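Local coordinates for protein galactokinase (Bifidobacterium longum subsp. infantis ATCC 15697 = JCM 1222 = DSM 20088, PDB 6TEQ) that probably catalyses the ATP-dependent phosphorylation of galactose and binds 2-deoxy-2-fluoro-galactose in its sugar pocket, at residues Asp226-Glu231 and Gly320-Ala325; Ile349-Ala354 and Gly371-Leu376; Lys388-Phe393 and Asn399-Leu404. One frame throughout, in Å; residues are numbered along the deposited sequence. Where two conformers were deposited one is given.

Contact 1: Asp226-Glu231 and Gly320-Ala325; sequences DKYNLE and GDIKAA
The helix start that presses Ile322 against Tyr228 and Leu230 is fastened first by Ala325 N bonding to Asp321 O at 2.9 Å. Asp321 is the N-cap: its OD1 also accepts from Ala324 N at 3.1 Å, with an N-H...O angle of 159°, the donor arriving from above the carboxylate plane. With the turn anchored in this way, Ile322 faces strand 230-236 and the loop before it. Its CD1 lies over one face of the Tyr228 ring, 4.2 Å from the centroid and 21° off the normal, a CH-pi contact displaced toward the rim. Lys227 CG backs the opposite face, so the ring is sandwiched between aliphatic groups. The other branch, Ile322 CG2, meets Leu230 CD1 tip to tip at 3.7 Å. With CG1 beside its own backbone N (chi1 -46°), Ile322 lays CD1 over Tyr228 while that methyl also touches Leu230. Gly320, in a Schellman motif ending the preceding helix, places its CA 3.5 Å from Tyr228 CE1; a beta carbon would come within 3.1 Å of that atom, and the left-handed backbone is also easiest for a glycine. Phe317 meets the Tyr228 ring edge-to-face. No hydrogen bond spans the segments, so their cohesion rests on apolar fit. Ile322 N and Lys323 N donate to the sulfonate of a bound MES, probably from the crystallisation liquor, consistent with a helix N-terminus attracting an anion.

Contact 2: Ile349-Ala354 and Gly371-Leu376; sequences IAVDVA and GSIIAL
Ile373 meets Ala350 and Val351 through two branches whose places follow from chi1 of 74°: CG1 sits between the backbone N and the carbonyl carbon, while CG2 is anti to the carbonyl carbon. From CG1 the chain runs on to CD1, which reaches Ala350 CB at 3.6 Å; chi2 of 145° is well away from a staggered value, suggesting that the methyl is fitted closely to its surroundings. Ile373 CG2 goes to Val351, whose CG2 lies 3.8 Å away, the two side chains meeting at a slant. One turn along from Ala350, Ala354 CB faces Ala375 CB at 4.2 Å. These two small methyls let the helix settle close: the segment axes approach to 8.8 Å and run nearly parallel, 15° apart. The contact is buried and wholly apolar, with no hydrogen bond across it, a helix laid on a mainly antiparallel sheet, as in the alpha+beta C-terminal part of GHMP kinases. Strand 372-378 has strands 230-236 and 361-365 as its sheet neighbours, both antiparallel to it. Ala354 also touches Ala362 of strand 361-365, so the interface of helix 345-356 spreads beyond one strand; on the flank of this helix Val353 packs against Lys388 and Arg392 of helix 382-396.

Contact 3: Lys388-Phe393 and Asn399-Leu404; sequences KIADRF and NAPRAL
Apolar packing centres on Pro401, whose CB, CG and CD lie against the helix. Its CG approaches Ala390 CA at 3.8 Å and Ile389 CG2 at 4.2 Å, while its CD lies 3.7 Å from Phe393 CD2, the proline ring set obliquely to the aromatic one. The nearest pair of alpha carbons, Ala390 and Pro401, are 5.9 Å apart, a closeness that the small alanine permits. Around the Phe393 ring, Ile389 CG2, a helical turn back, stands over one face, 3.7 Å above the plane and offset toward the rim; the aromatic contact is Phe398, edge-to-face. The polar element is the carbonyl of Asn399, whose O sits at the ring edge, near its plane, 3.4 Å from Phe393 CD2; the slightly positive rim suits such a neighbour. With an alanine here instead of Phe393, a gap would probably open beside Pro401 and Ile389, and the Asn399 carbonyl would lose its aromatic edge. The Asn399 side chain bonds elsewhere, ND2 donating to Gln238 O. This is a helix-loop-strand connection: helix 382-396 packs on the chain that returns as strand 402-404, between strands 230-236 and 5-6. Pro401 and Ile389 both touch Val235, laying the helix on the sheet, and helix 345-356 packs alongside helix 382-396 through Val353 on Ile389.

Overall arrangement
All three contacts reach one mixed sheet, in which strand 230-236 lies between strands 402-404 and 372-378; they follow one another along the chain. Contacts 2 and 3 are closest, with centres about 10 Å apart, and their helices touch directly: Ile349 CG2 lies 3.6 Å from Arg392 CG. Contact 1 sits about 17 Å from contact 2, centre to centre, joined through Ala325 CB and Leu376 CD1 at 4.2 Å; it does not touch contact 3. Contacts 2 and 3 lie closer to the annotated sites than contact 1: the Ile373 side chain is about 10 Å from that of sugar-binding Glu46, and the Asn399 side chain about 10 Å from Gly136, an ADP-binding residue in another structure of this protein, with no ADP bound here.

Contact 1: Asp226-Glu231 and Gly320-Ala325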
# COMPACT_ATOMS: atom_id res chain seq x y z
N ASP A 226 -0.24 -18.50 11.82
CA ASP A 226 -0.75 -19.55 12.75
C ASP A 226 0.26 -20.70 12.85
O ASP A 226 0.41 -21.28 13.93
CB ASP A 226 -2.09 -20.10 12.27
CG ASP A 226 -3.26 -19.12 12.30
OD1 ASP A 226 -3.22 -18.14 13.03
OD2 ASP A 226 -4.20 -19.35 11.56
N LYS A 227 1.00 -20.94 11.75
CA LYS A 227 1.98 -22.06 11.71
C LYS A 227 3.03 -21.81 12.81
O LYS A 227 3.59 -22.78 13.34
CB LYS A 227 2.64 -22.11 10.31
CG LYS A 227 3.70 -23.18 10.13
CD LYS A 227 4.32 -23.18 8.76
CE LYS A 227 5.41 -24.23 8.70
NZ LYS A 227 5.75 -24.58 7.32
N TYR A 228 3.32 -20.54 13.13
CA TYR A 228 4.37 -20.16 14.09
C TYR A 228 3.76 -19.54 15.36
O TYR A 228 4.54 -18.98 16.15
CB TYR A 228 5.37 -19.24 13.43
CG TYR A 228 5.90 -19.82 12.15
CD1 TYR A 228 6.85 -20.81 12.16
CD2 TYR A 228 5.57 -19.30 10.92
CE1 TYR A 228 7.31 -21.39 10.99
CE2 TYR A 228 6.09 -19.80 9.74
CZ TYR A 228 6.97 -20.87 9.77
OH TYR A 228 7.46 -21.43 8.63
N ASN A 229 2.46 -19.71 15.57
CA ASN A 229 1.82 -19.13 16.78
C ASN A 229 2.16 -17.63 16.90
O ASN A 229 2.45 -17.18 17.99
CB ASN A 229 2.19 -19.90 18.04
CG ASN A 229 1.67 -21.32 17.99
OD1 ASN A 229 0.72 -21.61 17.27
ND2 ASN A 229 2.28 -22.23 18.74
N LEU A 230 1.96 -16.92 15.79
CA LEU A 230 2.24 -15.48 15.74
C LEU A 230 0.98 -14.70 15.44
O LEU A 230 -0.07 -15.25 14.96
CB LEU A 230 3.23 -15.16 14.61
CG LEU A 230 4.59 -15.82 14.65
CD1 LEU A 230 5.39 -15.50 13.38
CD2 LEU A 230 5.30 -15.39 15.91
N GLU A 231 1.11 -13.40 15.62
CA GLU A 231 0.05 -12.40 15.37
C GLU A 231 0.78 -11.18 14.81
O GLU A 231 1.82 -10.78 15.37
CB GLU A 231 -0.75 -12.19 16.66
CG GLU A 231 -1.48 -10.86 16.78
CD GLU A 231 -2.28 -10.70 18.07
OE1 GLU A 231 -2.00 -11.44 19.07
OE2 GLU A 231 -3.15 -9.82 18.10
N GLY A 320 11.35 -20.46 9.43
CA GLY A 320 10.70 -20.43 10.74
C GLY A 320 11.56 -19.72 11.78
O GLY A 320 11.34 -19.95 13.02
N ASP A 321 12.49 -18.91 11.31
CA ASP A 321 13.44 -18.16 12.16
C ASP A 321 12.82 -16.81 12.47
O ASP A 321 13.14 -15.83 11.84
CB ASP A 321 14.83 -18.12 11.51
CG ASP A 321 15.89 -17.62 12.48
OD1 ASP A 321 15.50 -17.04 13.58
OD2 ASP A 321 17.09 -17.77 12.12
N ILE A 322 11.86 -16.83 13.37
CA ILE A 322 11.04 -15.62 13.66
C ILE A 322 11.89 -14.57 14.35
O ILE A 322 11.67 -13.36 14.08
CB ILE A 322 9.75 -15.98 14.42
CG1 ILE A 322 9.05 -17.18 13.76
CG2 ILE A 322 8.83 -14.72 14.51
CD1 ILE A 322 8.78 -17.09 12.26
N LYS A 323 12.85 -14.97 15.18
CA LYS A 323 13.78 -13.97 15.75
C LYS A 323 14.51 -13.24 14.64
O LYS A 323 14.63 -12.04 14.72
CB LYS A 323 14.69 -14.65 16.78
CG LYS A 323 13.96 -15.13 18.05
CD LYS A 323 14.93 -15.68 19.11
CE LYS A 323 14.37 -16.13 20.43
N ALA A 324 15.05 -13.98 13.67
CA ALA A 324 15.77 -13.37 12.54
C ALA A 324 14.80 -12.50 11.74
O ALA A 324 15.18 -11.36 11.38
CB ALA A 324 16.44 -14.46 11.73
N ALA A 325 13.59 -12.96 11.51
CA ALA A 325 12.57 -12.19 10.77
C ALA A 325 12.33 -10.87 11.51
O ALA A 325 12.29 -9.78 10.88
CB ALA A 325 11.33 -13.02 10.58

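Contact 2: Ile349-Ala354 and Gly371-Leu376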
# COMPACT_ATOMS: atom_id res chain seq x y z
N ILE A 349 8.16 5.84 18.70
CA ILE A 349 7.76 5.48 20.10
C ILE A 349 6.87 4.22 20.09
O ILE A 349 7.13 3.31 20.89
CB ILE A 349 7.13 6.69 20.79
CG1 ILE A 349 8.16 7.76 21.06
CG2 ILE A 349 6.41 6.23 22.08
CD1 ILE A 349 7.61 9.12 21.43
N ALA A 350 5.96 4.09 19.14
CA ALA A 350 5.16 2.85 19.06
C ALA A 350 6.10 1.67 18.86
O ALA A 350 5.89 0.62 19.46
CB ALA A 350 4.14 2.96 17.95
N VAL A 351 7.03 1.80 17.92
CA VAL A 351 7.99 0.72 17.66
C VAL A 351 8.79 0.38 18.93
O VAL A 351 8.98 -0.81 19.23
CB VAL A 351 8.93 1.11 16.49
CG1 VAL A 351 10.18 0.27 16.51
CG2 VAL A 351 8.18 0.95 15.21
N ASP A 352 9.29 1.41 19.64
CA ASP A 352 10.10 1.15 20.85
C ASP A 352 9.23 0.39 21.87
O ASP A 352 9.73 -0.54 22.54
CB ASP A 352 10.59 2.46 21.44
CG ASP A 352 11.73 2.23 22.39
OD1 ASP A 352 12.68 1.52 21.99
OD2 ASP A 352 11.58 2.67 23.55
N VAL A 353 7.99 0.81 22.06
CA VAL A 353 7.08 0.13 23.01
C VAL A 353 6.90 -1.35 22.60
O VAL A 353 7.02 -2.24 23.45
CB VAL A 353 5.74 0.84 23.14
CG1 VAL A 353 4.77 0.06 23.97
CG2 VAL A 353 5.90 2.21 23.72
N ALA A 354 6.73 -1.61 21.32
CA ALA A 354 6.54 -2.98 20.85
C ALA A 354 7.82 -3.78 21.17
O ALA A 354 7.75 -4.93 21.63
CB ALA A 354 6.20 -2.96 19.41
N GLY A 371 1.18 7.47 9.99
CA GLY A 371 0.55 6.21 9.61
C GLY A 371 0.80 5.14 10.63
O GLY A 371 0.65 5.37 11.82
N SER A 372 1.11 3.95 10.12
CA SER A 372 1.03 2.73 10.96
C SER A 372 2.39 2.07 11.19
O SER A 372 3.32 2.18 10.35
CB SER A 372 0.06 1.71 10.40
OG SER A 372 -1.22 2.25 10.16
N ILE A 373 2.45 1.34 12.29
CA ILE A 373 3.50 0.37 12.57
C ILE A 373 2.92 -1.02 12.49
O ILE A 373 1.72 -1.25 12.68
CB ILE A 373 4.24 0.64 13.91
CG1 ILE A 373 3.43 0.28 15.15
CG2 ILE A 373 4.78 2.03 13.98
CD1 ILE A 373 4.29 -0.23 16.21
N ILE A 374 3.82 -1.97 12.33
CA ILE A 374 3.53 -3.40 12.42
C ILE A 374 4.55 -4.03 13.34
O ILE A 374 5.66 -3.55 13.50
CB ILE A 374 3.51 -4.05 11.04
CG1 ILE A 374 4.90 -4.14 10.45
CG2 ILE A 374 2.51 -3.32 10.14
CD1 ILE A 374 4.98 -4.77 9.08
N ALA A 375 4.14 -5.12 13.94
CA ALA A 375 5.00 -5.91 14.81
C ALA A 375 4.65 -7.38 14.70
O ALA A 375 3.44 -7.77 14.75
CB ALA A 375 4.85 -5.41 16.25
N LEU A 376 5.68 -8.19 14.63
CA LEU A 376 5.57 -9.65 14.75
C LEU A 376 5.59 -9.88 16.24
O LEU A 376 6.58 -9.60 16.87
CB LEU A 376 6.70 -10.35 14.03
CG LEU A 376 6.59 -10.41 12.54
CD1 LEU A 376 7.95 -10.92 11.97
CD2 LEU A 376 5.45 -11.31 12.07

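Contact 3: Lys388-Phe393 and Asn399-Leu404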
# COMPACT_ATOMS: atom_id res chain seq x y z
N LYS A 388 -0.43 -0.98 25.57
CA LYS A 388 0.82 -0.33 26.03
C LYS A 388 1.15 0.87 25.14
O LYS A 388 1.59 1.91 25.66
CB LYS A 388 1.93 -1.36 26.11
CG LYS A 388 1.79 -2.26 27.33
CD LYS A 388 2.85 -3.30 27.41
CE LYS A 388 2.79 -4.04 28.73
NZ LYS A 388 3.65 -5.24 28.70
N ILE A 389 1.02 0.73 23.80
CA ILE A 389 1.30 1.89 22.93
C ILE A 389 0.30 3.01 23.23
O ILE A 389 0.76 4.15 23.36
CB ILE A 389 1.26 1.44 21.47
CG1 ILE A 389 2.39 0.46 21.17
CG2 ILE A 389 1.25 2.63 20.56
CD1 ILE A 389 2.19 -0.32 19.90
N ALA A 390 -0.97 2.68 23.41
CA ALA A 390 -2.05 3.68 23.70
C ALA A 390 -1.74 4.40 25.01
O ALA A 390 -1.82 5.66 25.04
CB ALA A 390 -3.41 3.04 23.72
N ASP A 391 -1.32 3.67 26.05
CA ASP A 391 -1.05 4.30 27.37
C ASP A 391 0.14 5.23 27.19
O ASP A 391 0.10 6.38 27.63
CB ASP A 391 -0.78 3.27 28.45
CG ASP A 391 -1.98 2.56 29.02
OD1 ASP A 391 -3.00 2.61 28.36
OD2 ASP A 391 -1.90 2.12 30.24
N ARG A 392 1.15 4.77 26.44
CA ARG A 392 2.34 5.61 26.25
C ARG A 392 2.00 6.87 25.43
O ARG A 392 2.53 7.95 25.71
CB ARG A 392 3.41 4.79 25.54
CG ARG A 392 4.62 5.61 25.15
CD ARG A 392 5.40 6.21 26.33
NE ARG A 392 6.64 6.79 25.81
CZ ARG A 392 7.72 6.10 25.46
NH1 ARG A 392 7.77 4.80 25.58
NH2 ARG A 392 8.76 6.67 24.92
N PHE A 393 1.20 6.73 24.40
CA PHE A 393 0.76 7.86 23.58
C PHE A 393 0.10 8.91 24.48
O PHE A 393 0.37 10.12 24.29
CB PHE A 393 -0.13 7.35 22.46
CG PHE A 393 0.63 7.01 21.19
CD1 PHE A 393 1.88 6.43 21.24
CD2 PHE A 393 0.03 7.18 19.97
CE1 PHE A 393 2.56 6.11 20.06
CE2 PHE A 393 0.71 6.87 18.80
CZ PHE A 393 1.95 6.31 18.86
N ASN A 399 -2.33 11.98 19.97
CA ASN A 399 -3.67 11.44 19.62
C ASN A 399 -3.68 9.96 19.94
O ASN A 399 -2.60 9.31 19.75
CB ASN A 399 -4.02 11.58 18.12
CG ASN A 399 -3.87 12.99 17.60
OD1 ASN A 399 -4.06 13.94 18.35
ND2 ASN A 399 -3.57 13.12 16.29
N ALA A 400 -4.81 9.41 20.38
CA ALA A 400 -4.94 7.96 20.60
C ALA A 400 -4.65 7.22 19.33
O ALA A 400 -5.17 7.57 18.27
CB ALA A 400 -6.29 7.59 21.09
N PRO A 401 -3.93 6.08 19.40
CA PRO A 401 -3.81 5.22 18.23
C PRO A 401 -5.04 4.33 18.11
O PRO A 401 -5.85 4.21 19.06
CB PRO A 401 -2.53 4.45 18.55
CG PRO A 401 -2.59 4.28 20.03
CD PRO A 401 -3.21 5.54 20.56
N ARG A 402 -5.05 3.56 17.01
CA ARG A 402 -6.05 2.47 16.88
C ARG A 402 -5.34 1.30 16.23
O ARG A 402 -4.36 1.52 15.49
CB ARG A 402 -7.27 2.94 16.10
CG ARG A 402 -6.96 3.36 14.70
CD ARG A 402 -8.13 4.14 14.08
NE ARG A 402 -7.71 4.71 12.85
CZ ARG A 402 -8.44 5.55 12.14
NH1 ARG A 402 -9.70 5.76 12.51
NH2 ARG A 402 -7.92 6.09 11.05
N ALA A 403 -5.84 0.12 16.42
CA ALA A 403 -5.22 -1.08 15.91
C ALA A 403 -6.17 -1.79 14.98
O ALA A 403 -7.32 -1.45 14.86
CB ALA A 403 -4.78 -1.95 17.08
N LEU A 404 -5.62 -2.72 14.21
CA LEU A 404 -6.42 -3.50 13.24
C LEU A 404 -5.93 -4.93 13.35
O LEU A 404 -4.72 -5.14 13.38
CB LEU A 404 -6.14 -3.04 11.80
CG LEU A 404 -6.53 -1.69 11.22
CD1 LEU A 404 -5.63 -0.65 11.78
CD2 LEU A 404 -6.35 -1.77 9.69